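Local coordinates for protein transcriptional regulator, AraC family (Pseudomonas putida, PDB 3GRA) that is probably a DNA-binding transcription regulator of the AraC family, represented here by its DJ-1/PfpI-like domain without the helix-turn-helix part, at residues A[69-77]-A[93-104]; A[119-128]-A[153-161]. All blocks are in the same frame, centred on the assembly; numbering follows the deposited sequence.

How the interactions relate
Both contacts lie in one DJ-1/PfpI-like domain and reach the same central sheet. Interaction 1 is a buried, mostly apolar contact. It belongs to a beta-alpha-beta unit and joins strand 74-78 to helix 90-100 and strand 103-107. Interaction 2 is only partly buried and much more polar. It ties the 119-128 loop and its short strand to strand 155-158, using arginines, a tyrosine, a serine hydroxyl and water. The two meet where strands 103-107 and 155-158 run side by side. There Leu104 N lies 2.9 Å from Asp154 O, and Leu104 O lies 3.0 Å from Leu156 N, both probable hydrogen bonds.

Interaction 1: residues A[69-77]-A[93-104]; sequences LKELDLLVV and LLNDCAAHGMAL
Met102, a selenomethionine, and Leu75 meet at the apolar centre of a beta-alpha-beta unit. The unit, part of the DJ-1/PfpI-like fold, consists of strand 74-78, helix 90-100 and the parallel strand 103-107. The Met102 chain runs extended through chi2 and bends at chi3 (57°), which turns its terminal methyl toward strand 74-78. Met102 CE presses on Leu75 CB at 3.4 Å, a tight carbon contact. The same methyl also lies against Leu72 CB. Leu75 CG is anti to the backbone N (chi1 -174°), and its CD2 branch reaches the helix and touches Cys97 SG at 3.6 Å. Leu104 CD2 also touches Leu75 CB, at 3.9 Å. Farther along the strand, Val77 CG2 meets Leu94 CD2. Before the strand, Leu69 and Leu93 cross at about a right angle, and their CD1 methyls touch.

The strands are joined by backbone bonds. Ala103 N donates to Asp73 O at 3.1 Å, and Leu75 N donates weakly to Ala103 O at 3.3 Å. Leu74 and Ala103 point to the other face of the sheet from Leu75 and Leu104, and Leu74 CD1 lies 3.8 Å from Ala103 CB. Asp73 OD2 accepts a hydrogen bond from the backbone N of Arg7 on strand 6-12.

At the exposed edge, the turn of residues 69-72 meets the end of the helix. The His100 ring crosses the Lys70 side chain at about a right angle, with His100 CE1 3.9 Å from Lys70 CG.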
loop_
_atom_site.group_PDB
_atom_site.type_symbol
_atom_site.label_atom_id
_atom_site.label_comp_id
_atom_site.label_asym_id
_atom_site.label_seq_id
_atom_site.Cartn_x
_atom_site.Cartn_y
_atom_site.Cartn_z
ATOM N N LEU A 69 -23.243 3.080 -2.760
ATOM C CA LEU A 69 -22.718 2.652 -1.470
ATOM C C LEU A 69 -23.764 1.705 -0.890
ATOM O O LEU A 69 -23.500 0.932 0.028
ATOM C CB LEU A 69 -22.520 3.855 -0.533
ATOM C CG LEU A 69 -21.526 4.954 -0.948
ATOM C CD1 LEU A 69 -21.420 5.990 0.155
ATOM C CD2 LEU A 69 -20.166 4.350 -1.217
ATOM N N LYS A 70 -24.950 1.772 -1.480
ATOM C CA LYS A 70 -26.110 0.983 -1.087
ATOM C C LYS A 70 -25.865 -0.520 -1.034
ATOM O O LYS A 70 -26.428 -1.210 -0.188
ATOM C CB LYS A 70 -27.263 1.282 -2.050
ATOM C CG LYS A 70 -28.636 0.874 -1.554
ATOM C CD LYS A 70 -29.729 1.370 -2.499
ATOM C CE LYS A 70 -31.124 1.007 -1.987
ATOM N NZ LYS A 70 -31.339 -0.469 -1.880
ATOM N N GLU A 71 -25.028 -1.030 -1.928
ATOM C CA GLU A 71 -24.746 -2.458 -1.960
ATOM C C GLU A 71 -23.554 -2.860 -1.090
ATOM O O GLU A 71 -23.032 -3.966 -1.217
ATOM C CB GLU A 71 -24.508 -2.899 -3.407
ATOM C CG GLU A 71 -25.689 -2.627 -4.344
ATOM C CD GLU A 71 -27.028 -3.056 -3.749
ATOM O OE1 GLU A 71 -27.165 -4.232 -3.346
ATOM O OE2 GLU A 71 -27.947 -2.214 -3.682
ATOM N N LEU A 72 -23.142 -1.968 -0.195
ATOM C CA LEU A 72 -21.996 -2.216 0.672
ATOM C C LEU A 72 -22.269 -2.837 2.034
ATOM O O LEU A 72 -23.272 -2.549 2.678
ATOM C CB LEU A 72 -21.230 -0.909 0.900
ATOM C CG LEU A 72 -19.963 -0.642 0.086
ATOM C CD1 LEU A 72 -20.231 -0.872 -1.392
ATOM C CD2 LEU A 72 -19.495 0.788 0.338
ATOM N N ASP A 73 -21.348 -3.689 2.467
ATOM C CA ASP A 73 -21.426 -4.297 3.787
ATOM C C ASP A 73 -20.501 -3.498 4.697
ATOM O O ASP A 73 -20.733 -3.403 5.903
ATOM C CB ASP A 73 -20.960 -5.748 3.754
ATOM C CG ASP A 73 -21.969 -6.664 3.091
ATOM O OD1 ASP A 73 -23.134 -6.697 3.546
ATOM O OD2 ASP A 73 -21.597 -7.349 2.124
ATOM N N LEU A 74 -19.459 -2.904 4.115
ATOM C CA LEU A 74 -18.495 -2.140 4.904
ATOM C C LEU A 74 -17.773 -1.039 4.136
ATOM O O LEU A 74 -17.163 -1.275 3.095
ATOM C CB LEU A 74 -17.459 -3.093 5.509
ATOM C CG LEU A 74 -16.229 -2.509 6.220
ATOM C CD1 LEU A 74 -16.627 -1.841 7.534
ATOM C CD2 LEU A 74 -15.223 -3.626 6.458
ATOM N N LEU A 75 -17.850 0.168 4.676
ATOM C CA LEU A 75 -17.206 1.333 4.094
ATOM C C LEU A 75 -16.100 1.721 5.063
ATOM O O LEU A 75 -16.369 2.031 6.220
ATOM C CB LEU A 75 -18.209 2.486 3.966
ATOM C CG LEU A 75 -17.760 3.766 3.249
ATOM C CD1 LEU A 75 -17.275 3.426 1.844
ATOM C CD2 LEU A 75 -18.934 4.736 3.163
ATOM N N VAL A 76 -14.863 1.697 4.576
ATOM C CA VAL A 76 -13.697 2.027 5.376
ATOM C C VAL A 76 -13.037 3.354 4.977
ATOM O O VAL A 76 -12.750 3.596 3.798
ATOM C CB VAL A 76 -12.639 0.915 5.259
ATOM C CG1 VAL A 76 -11.551 1.113 6.306
ATOM C CG2 VAL A 76 -13.303 -0.458 5.422
ATOM N N VAL A 77 -12.796 4.212 5.967
ATOM C CA VAL A 77 -12.152 5.486 5.714
ATOM C C VAL A 77 -10.659 5.307 5.961
ATOM O O VAL A 77 -10.218 4.974 7.082
ATOM C CB VAL A 77 -12.679 6.616 6.634
ATOM C CG1 VAL A 77 -11.974 7.934 6.267
ATOM C CG2 VAL A 77 -14.186 6.767 6.482
ATOM N N LEU A 93 -22.601 11.491 5.275
ATOM C CA LEU A 93 -22.401 10.305 4.449
ATOM C C LEU A 93 -22.245 9.058 5.327
ATOM O O LEU A 93 -22.840 8.004 5.065
ATOM C CB LEU A 93 -21.148 10.460 3.583
ATOM C CG LEU A 93 -20.767 9.274 2.694
ATOM C CD1 LEU A 93 -21.762 9.143 1.557
ATOM C CD2 LEU A 93 -19.367 9.494 2.145
ATOM N N LEU A 94 -21.437 9.180 6.374
ATOM C CA LEU A 94 -21.197 8.058 7.264
ATOM C C LEU A 94 -22.399 7.826 8.174
ATOM O O LEU A 94 -22.715 6.688 8.523
ATOM C CB LEU A 94 -19.921 8.312 8.074
ATOM C CG LEU A 94 -18.651 8.336 7.204
ATOM C CD1 LEU A 94 -17.559 9.160 7.874
ATOM C CD2 LEU A 94 -18.179 6.923 6.956
ATOM N N ASN A 95 -23.075 8.910 8.539
ATOM C CA ASN A 95 -24.252 8.831 9.388
ATOM C C ASN A 95 -25.329 8.015 8.640
ATOM O O ASN A 95 -25.942 7.103 9.208
ATOM C CB ASN A 95 -24.748 10.249 9.683
ATOM C CG ASN A 95 -25.454 10.353 11.015
ATOM O OD1 ASN A 95 -26.579 9.878 11.177
ATOM N ND2 ASN A 95 -24.789 10.972 11.989
ATOM N N ASP A 96 -25.541 8.346 7.365
ATOM C CA ASP A 96 -26.520 7.643 6.540
ATOM C C ASP A 96 -26.098 6.201 6.306
ATOM O O ASP A 96 -26.939 5.306 6.231
ATOM C CB ASP A 96 -26.704 8.337 5.190
ATOM C CG ASP A 96 -27.276 9.738 5.322
ATOM O OD1 ASP A 96 -28.178 9.952 6.164
ATOM O OD2 ASP A 96 -26.832 10.628 4.567
ATOM N N CYS A 97 -24.798 5.970 6.176
ATOM C CA CYS A 97 -24.326 4.610 5.980
ATOM C C CYS A 97 -24.598 3.839 7.272
ATOM O O CYS A 97 -24.906 2.648 7.246
ATOM C CB CYS A 97 -22.828 4.598 5.640
ATOM S SG CYS A 97 -22.449 5.059 3.924
ATOM N N ALA A 98 -24.497 4.536 8.403
ATOM C CA ALA A 98 -24.750 3.930 9.708
ATOM C C ALA A 98 -26.253 3.677 9.856
ATOM O O ALA A 98 -26.663 2.689 10.456
ATOM C CB ALA A 98 -24.257 4.849 10.830
ATOM N N ALA A 99 -27.071 4.571 9.309
ATOM C CA ALA A 99 -28.516 4.406 9.402
ATOM C C ALA A 99 -28.956 3.235 8.546
ATOM O O ALA A 99 -29.797 2.458 8.967
ATOM C CB ALA A 99 -29.224 5.674 8.958
ATOM N N HIS A 100 -28.351 3.119 7.364
ATOM C CA HIS A 100 -28.642 2.066 6.393
ATOM C C HIS A 100 -28.373 0.664 6.927
ATOM O O HIS A 100 -28.923 -0.307 6.415
ATOM C CB HIS A 100 -27.806 2.289 5.121
ATOM C CG HIS A 100 -28.132 1.343 4.004
ATOM N ND1 HIS A 100 -29.209 1.524 3.164
ATOM C CD2 HIS A 100 -27.528 0.200 3.600
ATOM C CE1 HIS A 100 -29.254 0.535 2.288
ATOM N NE2 HIS A 100 -28.245 -0.282 2.530
ATOM N N GLY A 101 -27.517 0.557 7.940
ATOM C CA GLY A 101 -27.201 -0.742 8.513
ATOM C C GLY A 101 -25.797 -1.219 8.197
ATOM O O GLY A 101 -25.422 -2.336 8.547
HETATM N N MSE A 102 -25.017 -0.370 7.535
HETATM C CA MSE A 102 -23.641 -0.703 7.162
HETATM C C MSE A 102 -22.660 -0.745 8.326
HETATM O O MSE A 102 -22.834 -0.062 9.329
HETATM C CB MSE A 102 -23.091 0.319 6.171
HETATM C CG MSE A 102 -23.635 0.260 4.763
HETATM SE SE MSE A 102 -22.743 1.440 3.704
HETATM C CE MSE A 102 -21.198 0.917 3.910
ATOM N N ALA A 103 -21.621 -1.559 8.179
ATOM C CA ALA A 103 -20.569 -1.606 9.179
ATOM C C ALA A 103 -19.672 -0.481 8.657
ATOM O O ALA A 103 -19.682 -0.197 7.451
ATOM C CB ALA A 103 -19.838 -2.948 9.138
ATOM N N LEU A 104 -18.925 0.168 9.540
ATOM C CA LEU A 104 -18.040 1.263 9.124
ATOM C C LEU A 104 -16.646 1.087 9.703
ATOM O O LEU A 104 -16.488 0.503 10.783
ATOM C CB LEU A 104 -18.615 2.610 9.558
ATOM C CG LEU A 104 -19.960 2.970 8.939
ATOM C CD1 LEU A 104 -20.443 4.305 9.513
ATOM C CD2 LEU A 104 -19.817 3.039 7.421
#

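Interaction 2: residues A[119-128]-A[153-161]; sequences VLDDYGCSIH and RDRLSAASP
Tyr123 OH donates to Asp154 OD1 at 2.6 Å, and the oxygen accepts with its syn lone pair. The bond lies in the DJ-1/PfpI-like fold, where the 119-128 loop, with its short strand, runs beside strand 155-158 of the central sheet. Two arginines grip carbonyls of the loop. Arg155 NE donates to Val119 O at 2.9 Å, with the oxygen close to the guanidinium plane. Arg153 NH2 donates to Asp122 O, also at 2.9 Å and in the carbonyl plane. The carboxylate of Asp122 itself pairs with Arg143. Farther along, Ser126 N donates to Ser157 OG at 2.7 Å in a nearly straight bond (166°). A water also bridges Gly124 O and Ser157 OG, with a weaker bond to Arg155 O.

The Tyr123 ring is held between the two arginines. Arg155 CG, anti to its carbonyl carbon (chi1 -65°), sits over one ring face, 3.5 Å from the centroid, as a CH-pi contact. The Arg153 guanidinium lies off-centre over the opposite face as a cation-pi pair, its plane turned 31° from the ring. A leucine in place of Tyr123 would probably leave Asp154 OD1 without its hydroxyl donor, and Arg153 and Arg155 CG without the aromatic face each lies over.

Packing adds to these bonds. Leu120 CD2 rests on CB and CD of Arg155. At the far end, the methyl of Ala159 fits against the backbone after Ser126, with Ala159 CB 3.3 Å from Ile127 C.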
loop_
_atom_site.group_PDB
_atom_site.type_symbol
_atom_site.label_atom_id
_atom_site.label_comp_id
_atom_site.label_asym_id
_atom_site.label_seq_id
_atom_site.Cartn_x
_atom_site.Cartn_y
_atom_site.Cartn_z
ATOM N N VAL A 119 -20.680 8.253 14.643
ATOM C CA VAL A 119 -21.031 6.855 14.432
ATOM C C VAL A 119 -20.248 5.918 15.358
ATOM O O VAL A 119 -20.358 4.699 15.257
ATOM C CB VAL A 119 -20.782 6.423 12.961
ATOM C CG1 VAL A 119 -21.594 7.291 12.020
ATOM C CG2 VAL A 119 -19.290 6.523 12.626
ATOM N N LEU A 120 -19.446 6.488 16.248
ATOM C CA LEU A 120 -18.672 5.693 17.197
ATOM C C LEU A 120 -19.164 5.971 18.616
ATOM O O LEU A 120 -18.459 5.723 19.597
ATOM C CB LEU A 120 -17.176 6.026 17.101
ATOM C CG LEU A 120 -16.399 5.547 15.873
ATOM C CD1 LEU A 120 -14.964 6.036 15.964
ATOM C CD2 LEU A 120 -16.439 4.027 15.784
ATOM N N ASP A 121 -20.380 6.492 18.715
ATOM C CA ASP A 121 -20.967 6.794 20.006
ATOM C C ASP A 121 -21.230 5.518 20.762
ATOM O O ASP A 121 -22.066 4.710 20.362
ATOM C CB ASP A 121 -22.271 7.565 19.836
ATOM C CG ASP A 121 -22.043 9.035 19.596
ATOM O OD1 ASP A 121 -20.872 9.441 19.440
ATOM O OD2 ASP A 121 -23.041 9.785 19.565
ATOM N N ASP A 122 -20.497 5.348 21.857
ATOM C CA ASP A 122 -20.609 4.182 22.715
ATOM C C ASP A 122 -19.993 2.975 22.030
ATOM O O ASP A 122 -20.520 1.854 22.080
ATOM C CB ASP A 122 -22.075 3.925 23.062
ATOM C CG ASP A 122 -22.236 2.998 24.245
ATOM O OD1 ASP A 122 -21.564 3.227 25.277
ATOM O OD2 ASP A 122 -23.038 2.048 24.149
ATOM N N TYR A 123 -18.859 3.221 21.387
ATOM C CA TYR A 123 -18.115 2.183 20.677
ATOM C C TYR A 123 -16.641 2.335 21.013
ATOM O O TYR A 123 -16.185 3.411 21.424
ATOM C CB TYR A 123 -18.269 2.350 19.167
ATOM C CG TYR A 123 -19.476 1.693 18.524
ATOM C CD1 TYR A 123 -19.439 0.350 18.138
ATOM C CD2 TYR A 123 -20.614 2.443 18.196
ATOM C CE1 TYR A 123 -20.486 -0.228 17.431
ATOM C CE2 TYR A 123 -21.666 1.883 17.489
ATOM C CZ TYR A 123 -21.600 0.544 17.100
ATOM O OH TYR A 123 -22.614 -0.005 16.334
ATOM N N GLY A 124 -15.892 1.256 20.836
ATOM C CA GLY A 124 -14.469 1.328 21.077
ATOM C C GLY A 124 -13.863 1.520 19.705
ATOM O O GLY A 124 -14.544 1.312 18.706
ATOM N N CYS A 125 -12.604 1.934 19.644
ATOM C CA CYS A 125 -11.930 2.106 18.368
ATOM C C CYS A 125 -10.439 2.267 18.596
ATOM O O CYS A 125 -9.983 2.493 19.719
ATOM C CB CYS A 125 -12.456 3.343 17.618
ATOM S SG CYS A 125 -11.848 4.959 18.242
ATOM N N SER A 126 -9.692 2.151 17.505
ATOM C CA SER A 126 -8.247 2.305 17.510
ATOM C C SER A 126 -7.930 3.474 16.593
ATOM O O SER A 126 -8.521 3.619 15.520
ATOM C CB SER A 126 -7.553 1.040 16.982
ATOM O OG SER A 126 -7.532 0.027 17.966
ATOM N N ILE A 127 -6.992 4.303 17.009
ATOM C CA ILE A 127 -6.627 5.462 16.205
ATOM C C ILE A 127 -5.177 5.807 16.448
ATOM O O ILE A 127 -4.646 5.547 17.516
ATOM C CB ILE A 127 -7.504 6.692 16.589
ATOM C CG1 ILE A 127 -7.164 7.887 15.699
ATOM C CG2 ILE A 127 -7.286 7.042 18.049
ATOM C CD1 ILE A 127 -8.086 9.104 15.922
ATOM N N HIS A 128 -4.530 6.376 15.444
ATOM C CA HIS A 128 -3.156 6.784 15.609
ATOM C C HIS A 128 -3.117 7.802 16.755
ATOM O O HIS A 128 -4.032 8.609 16.903
ATOM C CB HIS A 128 -2.632 7.455 14.341
ATOM C CG HIS A 128 -1.164 7.744 14.397
ATOM N ND1 HIS A 128 -0.210 6.823 14.015
ATOM C CD2 HIS A 128 -0.485 8.812 14.879
ATOM C CE1 HIS A 128 0.992 7.310 14.263
ATOM N NE2 HIS A 128 0.852 8.516 14.789
ATOM N N ARG A 153 -18.270 -4.953 17.133
ATOM C CA ARG A 153 -19.525 -5.084 16.401
ATOM C C ARG A 153 -19.375 -4.706 14.936
ATOM O O ARG A 153 -18.670 -5.382 14.181
ATOM C CB ARG A 153 -20.599 -4.226 17.075
ATOM C CG ARG A 153 -21.021 -4.802 18.415
ATOM C CD ARG A 153 -21.798 -3.814 19.250
ATOM N NE ARG A 153 -20.918 -2.816 19.851
ATOM C CZ ARG A 153 -21.355 -1.759 20.519
ATOM N NH1 ARG A 153 -22.655 -1.577 20.666
ATOM N NH2 ARG A 153 -20.495 -0.874 21.014
ATOM N N ASP A 154 -20.036 -3.623 14.540
ATOM C CA ASP A 154 -19.970 -3.157 13.160
ATOM C C ASP A 154 -19.117 -1.878 13.028
ATOM O O ASP A 154 -19.378 -1.020 12.186
ATOM C CB ASP A 154 -21.389 -2.937 12.617
ATOM C CG ASP A 154 -22.199 -2.026 13.489
ATOM O OD1 ASP A 154 -21.705 -1.646 14.577
ATOM O OD2 ASP A 154 -23.332 -1.682 13.096
ATOM N N ARG A 155 -18.098 -1.774 13.878
ATOM C CA ARG A 155 -17.162 -0.662 13.837
ATOM C C ARG A 155 -15.746 -1.237 13.952
ATOM O O ARG A 155 -15.296 -1.674 15.021
ATOM C CB ARG A 155 -17.452 0.348 14.950
ATOM C CG ARG A 155 -18.817 1.043 14.806
ATOM C CD ARG A 155 -18.924 1.944 13.560
ATOM N NE ARG A 155 -20.296 2.439 13.384
ATOM C CZ ARG A 155 -21.267 1.772 12.751
ATOM N NH1 ARG A 155 -21.034 0.586 12.211
ATOM N NH2 ARG A 155 -22.489 2.275 12.687
ATOM N N LEU A 156 -15.070 -1.265 12.812
ATOM C CA LEU A 156 -13.725 -1.789 12.697
ATOM C C LEU A 156 -12.690 -0.664 12.476
ATOM O O LEU A 156 -12.835 0.181 11.585
ATOM C CB LEU A 156 -13.674 -2.791 11.538
ATOM C CG LEU A 156 -14.429 -4.119 11.702
ATOM C CD1 LEU A 156 -15.944 -3.878 11.767
ATOM C CD2 LEU A 156 -14.094 -5.023 10.524
ATOM N N SER A 157 -11.637 -0.657 13.279
ATOM C CA SER A 157 -10.650 0.398 13.129
ATOM C C SER A 157 -9.251 -0.045 13.464
ATOM O O SER A 157 -9.056 -0.954 14.273
ATOM C CB SER A 157 -11.030 1.604 13.994
ATOM O OG SER A 157 -10.996 1.271 15.368
ATOM N N ALA A 158 -8.278 0.610 12.835
ATOM C CA ALA A 158 -6.871 0.286 13.059
ATOM C C ALA A 158 -6.029 1.566 13.115
ATOM O O ALA A 158 -6.294 2.542 12.406
ATOM C CB ALA A 158 -6.365 -0.658 11.960
ATOM N N ALA A 159 -5.001 1.535 13.957
ATOM C CA ALA A 159 -4.125 2.675 14.159
ATOM C C ALA A 159 -2.784 2.548 13.449
ATOM O O ALA A 159 -2.009 3.501 13.414
ATOM C CB ALA A 159 -3.899 2.868 15.628
ATOM N N SER A 160 -2.512 1.382 12.873
ATOM C CA SER A 160 -1.231 1.154 12.221
ATOM C C SER A 160 -1.357 0.134 11.098
ATOM O O SER A 160 -2.378 -0.532 10.970
ATOM C CB SER A 160 -0.238 0.620 13.253
ATOM O OG SER A 160 -0.562 -0.731 13.582
ATOM N N PRO A 161 -0.306 -0.007 10.274
ATOM C CA PRO A 161 -0.366 -0.981 9.178
ATOM C C PRO A 161 -0.616 -2.387 9.734
ATOM O O PRO A 161 -1.464 -3.118 9.237
ATOM C CB PRO A 161 1.015 -0.853 8.524
ATOM C CG PRO A 161 1.370 0.597 8.781
ATOM C CD PRO A 161 0.937 0.789 10.212
HETATM O O HOH W 1 -13.696 0.477 16.021
HETATM O O HOH W 2 -8.450 4.807 12.608
#